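Can2 (Sulfobacillus thermosulfidooxidans, PDB 7BDV) is a CRISPR ancillary nuclease of dual specificity that potentiates type III CRISPR defence and binds cyclic tetra-adenylate. Local coordinates at residues Val29-Pro34 with Glu133-Gly138; Leu40-Asn45 with Lys99-Ala104; Gly240-Tyr245 with Ser354-Gln359. All blocks are in the same frame, centred on the assembly; numbering follows the deposited sequence.

Contact 1 (Val29-Pro34 with Glu133-Gly138)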
loop_
_atom_site.group_PDB
_atom_site.type_symbol
_atom_site.label_atom_id
_atom_site.label_comp_id
_atom_site.label_asym_id
_atom_site.label_seq_id
_atom_site.Cartn_x
_atom_site.Cartn_y
_atom_site.Cartn_z
ATOM N N VAL A 29 13.176 18.187 -14.240
ATOM C CA VAL A 29 13.792 17.927 -15.586
ATOM C C VAL A 29 12.756 18.213 -16.681
ATOM O O VAL A 29 13.151 18.772 -17.735
ATOM C CB VAL A 29 14.338 16.484 -15.662
ATOM C CG1 VAL A 29 14.710 16.065 -17.078
ATOM C CG2 VAL A 29 15.525 16.312 -14.720
ATOM N N ILE A 30 11.487 17.872 -16.446
ATOM C CA ILE A 30 10.374 18.115 -17.409
ATOM C C ILE A 30 10.059 19.614 -17.428
ATOM O O ILE A 30 9.819 20.149 -18.538
ATOM C CB ILE A 30 9.122 17.280 -17.059
ATOM C CG1 ILE A 30 9.411 15.786 -16.953
ATOM C CG2 ILE A 30 8.007 17.560 -18.048
ATOM C CD1 ILE A 30 9.995 15.165 -18.188
ATOM N N GLN A 31 10.047 20.253 -16.247
ATOM C CA GLN A 31 9.761 21.694 -16.079
ATOM C C GLN A 31 10.805 22.521 -16.848
ATOM O O GLN A 31 10.384 23.410 -17.608
ATOM C CB GLN A 31 9.733 22.062 -14.597
ATOM C CG GLN A 31 9.284 23.497 -14.356
ATOM C CD GLN A 31 8.756 23.720 -12.957
ATOM O OE1 GLN A 31 7.799 23.077 -12.519
ATOM N NE2 GLN A 31 9.373 24.649 -12.240
ATOM N N ALA A 32 12.092 22.248 -16.622
ATOM C CA ALA A 32 13.261 23.033 -17.088
ATOM C C ALA A 32 14.393 22.087 -17.513
ATOM O O ALA A 32 15.245 21.711 -16.712
ATOM C CB ALA A 32 13.702 23.972 -15.983
ATOM N N PRO A 33 14.426 21.639 -18.783
ATOM C CA PRO A 33 15.425 20.654 -19.226
ATOM C C PRO A 33 16.871 21.107 -19.015
ATOM O O PRO A 33 17.254 22.156 -19.489
ATOM C CB PRO A 33 15.130 20.508 -20.724
ATOM C CG PRO A 33 13.669 20.926 -20.865
ATOM C CD PRO A 33 13.483 22.030 -19.845
ATOM N N PRO A 34 17.707 20.381 -18.238
ATOM C CA PRO A 34 19.091 20.776 -18.014
ATOM C C PRO A 34 19.984 20.213 -19.126
ATOM O O PRO A 34 19.497 19.501 -19.937
ATOM C CB PRO A 34 19.405 20.138 -16.656
ATOM C CG PRO A 34 18.608 18.865 -16.683
ATOM C CD PRO A 34 17.366 19.154 -17.496
ATOM N N GLU A 133 15.263 30.082 -0.077
ATOM C CA GLU A 133 14.209 30.556 -1.011
ATOM C C GLU A 133 13.396 29.335 -1.459
ATOM O O GLU A 133 13.733 28.210 -1.068
ATOM C CB GLU A 133 14.807 31.276 -2.227
ATOM C CG GLU A 133 15.667 32.483 -1.869
ATOM C CD GLU A 133 16.434 33.160 -2.998
ATOM O OE1 GLU A 133 17.066 34.207 -2.720
ATOM O OE2 GLU A 133 16.414 32.647 -4.144
ATOM N N SER A 134 12.335 29.563 -2.234
ATOM C CA SER A 134 11.462 28.499 -2.770
ATOM C C SER A 134 10.692 29.015 -3.984
ATOM O O SER A 134 10.646 30.207 -4.177
ATOM C CB SER A 134 10.548 27.960 -1.697
ATOM O OG SER A 134 9.571 28.913 -1.352
ATOM N N GLU A 135 10.133 28.107 -4.770
ATOM C CA GLU A 135 9.447 28.392 -6.054
ATOM C C GLU A 135 8.268 27.429 -6.163
ATOM O O GLU A 135 8.423 26.274 -5.745
ATOM C CB GLU A 135 10.448 28.228 -7.197
ATOM C CG GLU A 135 9.949 28.671 -8.555
ATOM C CD GLU A 135 10.823 28.181 -9.702
ATOM O OE1 GLU A 135 11.880 27.569 -9.420
ATOM O OE2 GLU A 135 10.447 28.409 -10.871
ATOM N N ARG A 136 7.120 27.903 -6.652
ATOM C CA ARG A 136 5.959 27.039 -6.954
ATOM C C ARG A 136 6.392 26.139 -8.110
ATOM O O ARG A 136 7.101 26.652 -8.988
ATOM C CB ARG A 136 4.714 27.886 -7.255
ATOM C CG ARG A 136 3.358 27.196 -7.151
ATOM C CD ARG A 136 3.026 26.557 -5.809
ATOM N NE ARG A 136 1.647 26.105 -5.658
ATOM C CZ ARG A 136 0.981 25.277 -6.476
ATOM N NH1 ARG A 136 1.533 24.800 -7.585
ATOM N NH2 ARG A 136 -0.262 24.931 -6.179
ATOM N N LEU A 137 6.057 24.842 -8.043
ATOM C CA LEU A 137 6.184 23.893 -9.175
ATOM C C LEU A 137 5.133 24.270 -10.217
ATOM O O LEU A 137 4.047 24.755 -9.814
ATOM C CB LEU A 137 5.909 22.473 -8.676
ATOM C CG LEU A 137 7.020 21.778 -7.895
ATOM C CD1 LEU A 137 6.503 20.522 -7.199
ATOM C CD2 LEU A 137 8.151 21.422 -8.827
ATOM N N GLY A 138 5.409 24.045 -11.499
ATOM C CA GLY A 138 4.367 24.071 -12.547
ATOM C C GLY A 138 3.603 22.754 -12.582
ATOM O O GLY A 138 3.722 21.968 -11.606
#

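Contact 2 (Leu40-Asn45 with Lys99-Ala104). With nucleotides of chain E.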
loop_
_atom_site.group_PDB
_atom_site.type_symbol
_atom_site.label_atom_id
_atom_site.label_comp_id
_atom_site.label_asym_id
_atom_site.label_seq_id
_atom_site.Cartn_x
_atom_site.Cartn_y
_atom_site.Cartn_z
ATOM N N LEU A 40 22.667 8.912 -9.914
ATOM C CA LEU A 40 23.282 8.011 -8.916
ATOM C C LEU A 40 22.314 6.870 -8.633
ATOM O O LEU A 40 21.329 7.111 -7.906
ATOM C CB LEU A 40 23.598 8.817 -7.660
ATOM C CG LEU A 40 24.951 9.521 -7.609
ATOM C CD1 LEU A 40 25.324 10.155 -8.928
ATOM C CD2 LEU A 40 24.973 10.552 -6.501
ATOM N N TYR A 41 22.555 5.689 -9.208
ATOM C CA TYR A 41 21.708 4.485 -8.999
ATOM C C TYR A 41 22.455 3.516 -8.074
ATOM O O TYR A 41 23.643 3.714 -7.829
ATOM C CB TYR A 41 21.301 3.841 -10.322
ATOM C CG TYR A 41 22.415 3.134 -11.046
ATOM C CD1 TYR A 41 23.243 3.811 -11.931
ATOM C CD2 TYR A 41 22.621 1.775 -10.862
ATOM C CE1 TYR A 41 24.274 3.155 -12.588
ATOM C CE2 TYR A 41 23.652 1.109 -11.509
ATOM C CZ TYR A 41 24.482 1.804 -12.370
ATOM O OH TYR A 41 25.490 1.147 -13.009
ATOM N N THR A 42 21.764 2.501 -7.568
ATOM C CA THR A 42 22.341 1.532 -6.610
ATOM C C THR A 42 22.282 0.141 -7.220
ATOM O O THR A 42 21.544 -0.076 -8.176
ATOM C CB THR A 42 21.608 1.620 -5.277
ATOM O OG1 THR A 42 20.265 1.280 -5.570
ATOM C CG2 THR A 42 21.687 2.997 -4.660
ATOM N N PRO A 43 23.083 -0.813 -6.691
ATOM C CA PRO A 43 23.080 -2.197 -7.166
ATOM C C PRO A 43 21.684 -2.837 -7.169
ATOM O O PRO A 43 20.899 -2.583 -6.262
ATOM C CB PRO A 43 23.983 -2.937 -6.161
ATOM C CG PRO A 43 24.888 -1.864 -5.618
ATOM C CD PRO A 43 24.038 -0.606 -5.588
ATOM N N ASN A 44 21.411 -3.603 -8.226
ATOM C CA ASN A 44 20.153 -4.348 -8.486
ATOM C C ASN A 44 19.010 -3.399 -8.824
ATOM O O ASN A 44 17.879 -3.875 -8.856
ATOM C CB ASN A 44 19.728 -5.220 -7.301
ATOM C CG ASN A 44 20.886 -6.020 -6.752
ATOM O OD1 ASN A 44 21.241 -5.868 -5.588
ATOM N ND2 ASN A 44 21.506 -6.827 -7.595
ATOM N N ASN A 45 19.280 -2.116 -9.066
ATOM C CA ASN A 45 18.222 -1.108 -9.316
ATOM C C ASN A 45 18.537 -0.345 -10.603
ATOM O O ASN A 45 18.097 0.786 -10.731
ATOM C CB ASN A 45 18.087 -0.195 -8.096
ATOM C CG ASN A 45 17.413 -0.902 -6.937
ATOM O OD1 ASN A 45 17.983 -1.041 -5.863
ATOM N ND2 ASN A 45 16.190 -1.341 -7.146
ATOM N N LYS A 99 18.788 8.305 3.352
ATOM C CA LYS A 99 19.383 9.430 4.099
ATOM C C LYS A 99 20.916 9.381 4.022
ATOM O O LYS A 99 21.497 10.442 4.016
ATOM C CB LYS A 99 18.846 9.453 5.528
ATOM C CG LYS A 99 17.376 9.804 5.560
ATOM C CD LYS A 99 16.880 9.959 6.943
ATOM C CE LYS A 99 15.457 10.446 6.913
ATOM N NZ LYS A 99 14.567 9.291 7.010
ATOM N N ILE A 100 21.554 8.222 3.970
ATOM C CA ILE A 100 23.043 8.126 3.890
ATOM C C ILE A 100 23.482 8.755 2.562
ATOM O O ILE A 100 24.333 9.622 2.557
ATOM C CB ILE A 100 23.525 6.674 4.065
ATOM C CG1 ILE A 100 23.218 6.072 5.443
ATOM C CG2 ILE A 100 24.992 6.541 3.703
ATOM C CD1 ILE A 100 23.256 7.037 6.593
HETATM N N MSE A 101 22.873 8.347 1.447
HETATM C CA MSE A 101 23.186 8.897 0.127
HETATM C C MSE A 101 23.027 10.414 0.169
HETATM O O MSE A 101 23.923 11.169 -0.225
HETATM C CB MSE A 101 22.256 8.285 -0.933
HETATM C CG MSE A 101 22.493 6.801 -1.216
HETATM SE SE MSE A 101 21.144 5.906 -2.298
HETATM C CE MSE A 101 21.259 7.008 -4.009
ATOM N N ALA A 102 21.849 10.854 0.654
ATOM C CA ALA A 102 21.487 12.248 0.655
ATOM C C ALA A 102 22.410 13.036 1.579
ATOM O O ALA A 102 22.816 14.121 1.164
ATOM C CB ALA A 102 20.032 12.431 1.045
ATOM N N LEU A 103 22.699 12.558 2.797
ATOM C CA LEU A 103 23.602 13.281 3.733
ATOM C C LEU A 103 24.996 13.445 3.095
ATOM O O LEU A 103 25.588 14.521 3.212
ATOM C CB LEU A 103 23.716 12.522 5.058
ATOM C CG LEU A 103 22.464 12.544 5.943
ATOM C CD1 LEU A 103 22.551 11.486 7.030
ATOM C CD2 LEU A 103 22.280 13.907 6.574
ATOM N N ALA A 104 25.520 12.402 2.459
ATOM C CA ALA A 104 26.870 12.382 1.849
ATOM C C ALA A 104 26.942 13.464 0.771
ATOM O O ALA A 104 27.884 14.271 0.801
ATOM C CB ALA A 104 27.150 11.016 1.290
ATOM P P A E 4 15.630 6.485 4.764
ATOM O OP1 A E 4 17.110 6.473 4.879
ATOM O OP2 A E 4 14.616 7.574 4.853
ATOM O "O5'" A E 4 15.580 5.907 3.268
ATOM C "C5'" A E 4 14.366 5.797 2.571
ATOM C "C4'" A E 4 14.691 6.035 1.115
ATOM O "O4'" A E 4 15.764 5.131 0.704
ATOM C "C3'" A E 4 13.527 5.770 0.170
ATOM O "O3'" A E 4 13.505 6.844 -0.785
ATOM C "C2'" A E 4 13.891 4.415 -0.431
ATOM O "O2'" A E 4 13.249 4.128 -1.657
ATOM C "C1'" A E 4 15.407 4.547 -0.527
ATOM N N9 A E 4 16.134 3.305 -0.669
ATOM C C8 A E 4 16.006 2.143 0.101
ATOM N N7 A E 4 16.840 1.197 -0.290
ATOM C C5 A E 4 17.526 1.747 -1.373
ATOM C C6 A E 4 18.516 1.231 -2.242
ATOM N N6 A E 4 18.995 0.001 -2.126
ATOM N N1 A E 4 18.982 2.026 -3.251
ATOM C C2 A E 4 18.454 3.254 -3.366
ATOM N N3 A E 4 17.529 3.850 -2.602
ATOM C C4 A E 4 17.090 3.032 -1.622
#

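Contact 3 (Gly240-Tyr245 with Ser354-Gln359)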
loop_
_atom_site.group_PDB
_atom_site.type_symbol
_atom_site.label_atom_id
_atom_site.label_comp_id
_atom_site.label_asym_id
_atom_site.label_seq_id
_atom_site.Cartn_x
_atom_site.Cartn_y
_atom_site.Cartn_z
ATOM N N GLY A 240 -23.415 2.242 -14.705
ATOM C CA GLY A 240 -22.784 3.133 -15.704
ATOM C C GLY A 240 -23.255 4.566 -15.544
ATOM O O GLY A 240 -22.462 5.494 -15.735
ATOM N N TRP A 241 -24.542 4.779 -15.256
ATOM C CA TRP A 241 -25.099 6.136 -15.076
ATOM C C TRP A 241 -24.292 6.893 -14.005
ATOM O O TRP A 241 -24.019 8.128 -14.170
ATOM C CB TRP A 241 -26.586 6.071 -14.739
ATOM C CG TRP A 241 -26.859 5.522 -13.371
ATOM C CD1 TRP A 241 -27.171 4.235 -13.071
ATOM C CD2 TRP A 241 -26.889 6.236 -12.121
ATOM N NE1 TRP A 241 -27.466 4.112 -11.738
ATOM C CE2 TRP A 241 -27.257 5.312 -11.125
ATOM C CE3 TRP A 241 -26.697 7.572 -11.755
ATOM C CZ2 TRP A 241 -27.354 5.655 -9.782
ATOM C CZ3 TRP A 241 -26.788 7.909 -10.419
ATOM C CH2 TRP A 241 -27.120 6.964 -9.452
ATOM N N PHE A 242 -23.894 6.213 -12.923
ATOM C CA PHE A 242 -23.197 6.894 -11.805
ATOM C C PHE A 242 -21.747 7.192 -12.206
ATOM O O PHE A 242 -21.239 8.226 -11.807
ATOM C CB PHE A 242 -23.221 6.038 -10.540
ATOM C CG PHE A 242 -22.573 6.733 -9.371
ATOM C CD1 PHE A 242 -23.112 7.911 -8.888
ATOM C CD2 PHE A 242 -21.384 6.252 -8.814
ATOM C CE1 PHE A 242 -22.495 8.566 -7.828
ATOM C CE2 PHE A 242 -20.789 6.902 -7.749
ATOM C CZ PHE A 242 -21.339 8.068 -7.270
ATOM N N GLU A 243 -21.115 6.307 -12.965
ATOM C CA GLU A 243 -19.752 6.539 -13.523
ATOM C C GLU A 243 -19.790 7.805 -14.374
ATOM O O GLU A 243 -18.895 8.569 -14.279
ATOM C CB GLU A 243 -19.286 5.329 -14.354
ATOM C CG GLU A 243 -19.258 4.016 -13.578
ATOM C CD GLU A 243 -18.675 2.822 -14.331
ATOM O OE1 GLU A 243 -17.487 2.922 -14.769
ATOM O OE2 GLU A 243 -19.401 1.786 -14.476
ATOM N N HIS A 244 -20.816 8.009 -15.183
ATOM C CA HIS A 244 -20.957 9.209 -16.054
ATOM C C HIS A 244 -21.211 10.423 -15.152
ATOM O O HIS A 244 -20.662 11.509 -15.401
ATOM C CB HIS A 244 -22.048 9.021 -17.089
ATOM C CG HIS A 244 -21.698 8.132 -18.224
ATOM N ND1 HIS A 244 -22.197 6.846 -18.322
ATOM C CD2 HIS A 244 -20.943 8.347 -19.323
ATOM C CE1 HIS A 244 -21.736 6.283 -19.422
ATOM N NE2 HIS A 244 -20.969 7.195 -20.068
ATOM N N TYR A 245 -22.016 10.265 -14.100
ATOM C CA TYR A 245 -22.287 11.383 -13.168
ATOM C C TYR A 245 -20.954 11.895 -12.601
ATOM O O TYR A 245 -20.681 13.112 -12.609
ATOM C CB TYR A 245 -23.300 10.959 -12.096
ATOM C CG TYR A 245 -23.539 12.018 -11.059
ATOM C CD1 TYR A 245 -24.106 13.238 -11.399
ATOM C CD2 TYR A 245 -23.145 11.822 -9.744
ATOM C CE1 TYR A 245 -24.256 14.244 -10.462
ATOM C CE2 TYR A 245 -23.285 12.816 -8.804
ATOM C CZ TYR A 245 -23.911 13.998 -9.144
ATOM O OH TYR A 245 -24.008 14.934 -8.159
ATOM N N SER A 354 -25.326 13.692 -3.591
ATOM C CA SER A 354 -25.604 15.119 -3.267
ATOM C C SER A 354 -24.343 15.838 -2.781
ATOM O O SER A 354 -24.239 17.054 -3.059
ATOM C CB SER A 354 -26.702 15.251 -2.231
ATOM O OG SER A 354 -26.203 14.857 -0.961
ATOM N N GLN A 355 -23.438 15.164 -2.075
ATOM C CA GLN A 355 -22.233 15.769 -1.455
ATOM C C GLN A 355 -20.987 15.610 -2.357
ATOM O O GLN A 355 -19.922 16.122 -1.973
ATOM C CB GLN A 355 -21.874 15.097 -0.135
ATOM C CG GLN A 355 -23.044 14.973 0.828
ATOM C CD GLN A 355 -23.618 16.324 1.133
ATOM O OE1 GLN A 355 -22.970 17.157 1.756
ATOM N NE2 GLN A 355 -24.859 16.533 0.733
ATOM N N LEU A 356 -21.072 14.911 -3.466
ATOM C CA LEU A 356 -19.849 14.459 -4.175
ATOM C C LEU A 356 -19.053 15.661 -4.678
ATOM O O LEU A 356 -17.820 15.674 -4.484
ATOM C CB LEU A 356 -20.226 13.513 -5.321
ATOM C CG LEU A 356 -19.039 12.855 -6.034
ATOM C CD1 LEU A 356 -18.172 12.040 -5.075
ATOM C CD2 LEU A 356 -19.520 12.000 -7.160
ATOM N N HIS A 357 -19.709 16.659 -5.258
ATOM C CA HIS A 357 -18.998 17.821 -5.866
ATOM C C HIS A 357 -18.131 18.439 -4.790
ATOM O O HIS A 357 -16.939 18.614 -4.994
ATOM C CB HIS A 357 -19.948 18.879 -6.456
ATOM C CG HIS A 357 -19.200 20.032 -7.058
ATOM N ND1 HIS A 357 -18.789 21.128 -6.284
ATOM C CD2 HIS A 357 -18.688 20.227 -8.302
ATOM C CE1 HIS A 357 -18.136 21.977 -7.054
ATOM N NE2 HIS A 357 -18.045 21.449 -8.295
ATOM N N HIS A 358 -18.730 18.735 -3.643
ATOM C CA HIS A 358 -18.020 19.361 -2.512
ATOM C C HIS A 358 -16.864 18.477 -2.037
ATOM O O HIS A 358 -15.762 19.043 -1.725
ATOM C CB HIS A 358 -19.007 19.656 -1.378
ATOM C CG HIS A 358 -18.327 20.285 -0.231
ATOM N ND1 HIS A 358 -17.992 19.564 0.895
ATOM C CD2 HIS A 358 -17.905 21.562 -0.048
ATOM C CE1 HIS A 358 -17.396 20.379 1.752
ATOM N NE2 HIS A 358 -17.342 21.630 1.201
ATOM N N GLN A 359 -17.084 17.165 -1.957
ATOM C CA GLN A 359 -16.072 16.179 -1.512
ATOM C C GLN A 359 -14.929 16.093 -2.537
ATOM O O GLN A 359 -13.797 15.988 -2.141
ATOM C CB GLN A 359 -16.741 14.827 -1.259
ATOM C CG GLN A 359 -17.633 14.866 -0.030
ATOM C CD GLN A 359 -18.144 13.509 0.355
ATOM O OE1 GLN A 359 -18.956 12.907 -0.340
ATOM N NE2 GLN A 359 -17.705 13.059 1.517
HETATM O O HOH W 1 -22.966 16.229 -5.905
#

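Contact 1 (Val29-Pro34 with Glu133-Gly138)
The carboxamide of Gln31 and the carboxylate of Glu135 reach toward each other from the two sides of the contact, their planes steeply turned at 74° to each other, so the two flat groups do not stack. The nearest pair between them, Gln31 NE2 and Glu135 OE2, is 4.1 Å apart, too far for a hydrogen bond. What joins the segments is the other end of the amide: the backbone N of Gly138 donates to Gln31 OE1 over 2.8 Å. The N-H points well at the oxygen, with an angle of 162°, yet the donor stands 41° out of the carbonyl plane, so the N-H comes in from above that plane and not along a lone pair. Leu137 CD2 lies 4.1 Å from Gln31 OE1, adding an apolar neighbour.

Gln31 closes helix 23-31 of the CARF domain, the chain leaving helical geometry at Ala32. Its CG is anti to the backbone N and the chain runs on extended, which carries the amide across from the helix end to Gly138, two residues past strand 134-136. Glu135 also reaches over with an extended chain, but its OE1 is taken by the hydroxyl of Tyr128 on the adjoining strand. Leu4 of helix 4-10 touches both Gln31 and Glu135.

The case illustrates how one side-chain amide can satisfy a backbone N-H where the chain leaves a sheet edge. Strand 134-136 is one of the two outermost strands of the seven-stranded CARF sheet. The N-H of Gly138 is used within the CARF part, its carbonyl by Asn285 of the endonuclease part. A single neutral hydrogen bond, its donor well out of the carbonyl plane at a partly exposed surface, probably contributes modestly.

Contact 2 (Leu40-Asn45 with Lys99-Ala104)
Thr42 and Met101, a selenomethionine here, touch beside the adenine of A4 of chain E, one nucleotide of the bound cyclic tetra-adenylate; they belong to the ligand site of the CARF domain, formed by the loop after a parallel strand and the start of a helix. Thr42 CG2 lies 3.8 Å from Met101 SE, and the selenium is in turn 3.9 Å from C2 of A4. From the loop after strand 36-41, Thr42 OG1 donates a hydrogen bond of 2.8 Å to N1 of A4. The hydroxyl sits between the backbone N and the carbonyl carbon (chi1 61°), and the methyl lies against both Met101 SE and the base.

The phosphate of the same nucleotide is held at the start of helix 99-111. Lys99 N points almost straight at OP1 of A4, at 2.9 Å and 174°, while the chain of Lys99 bends at its end to bring NZ within 2.8 Å of OP2. The positive end of the helix probably favours the anion further. NZ also bonds Thr95 O and Gly97 O of the second subunit, so the lysine serves both the ligand and the dimer.

Behind this shell, the type II turn from Thr42 to Asn45 shapes the loop. The bend of Met101 at its selenium end (chi3 60°) leaves CE 3.9 Å from Leu40 O, and Thr98 OG1 receives the N-H of Met101. Leu40 and Met101 both pack on Leu17 of strand 13-17 and on Val68, which follows strand 62-67; Leu40 also meets Ile83 of helix 73-86, while Leu103 packs on Leu103 of the second subunit.

Contact 3 (Gly240-Tyr245 with Ser354-Gln359)
In the Card1-like endonuclease region, helix 231-254 packs against the last helix of the chain, 356-365, which lays Leu356 against Phe242 and Tyr245. A single methyl, Leu356 CD2, makes both contacts: it is 4.3 Å from Phe242 CZ and 4.2 Å from Tyr245 CE2. It reaches both rings obliquely. CG of Leu356 stands anti to its own backbone N (chi1 -174°), carrying the branched end out to the partner helix, and the side chains of Tyr245 and Leu356 run alongside each other but with opposite sense.

The far end of the tyrosine is polar. Tyr245 OH forms a hydrogen bond of 2.8 Å with a water, which also accepts a weak one of 3.3 Å from His357 N. Pro353 O is another hydrogen-bonding partner of the hydroxyl. One tyrosine thereby combines apolar contact along its ring with polar contact at its tip, where it faces the segment 354-359.

Further along helix 231-254, Leu356 touches Val246 and Leu249. Together with Phe242 and Tyr245 these follow the i, i+3, i+4, i+7 spacing of a helix face, so the leucine rests in a seat like that of knobs-into-holes packing between helices.

In the fold
The chemistry of each contact differs with its place in the fold. Contacts 1 and 2 lie in the CARF domain and reach the same sheet, about 23 Å apart between centres. Contact 1 is a surface link from a helix end to the chain just past an outermost strand, resting on one hydrogen bond. Contact 2 is buried, apolar between its own segments, with polar bonds to the nucleotide and the second subunit. Contact 3, also buried, sits in the nuclease region on the other side of the chain's centre, about 44 Å from contact 2 between centres, joining two helices through apolar groups and a water. Ligand recognition and nuclease packing are thus far apart.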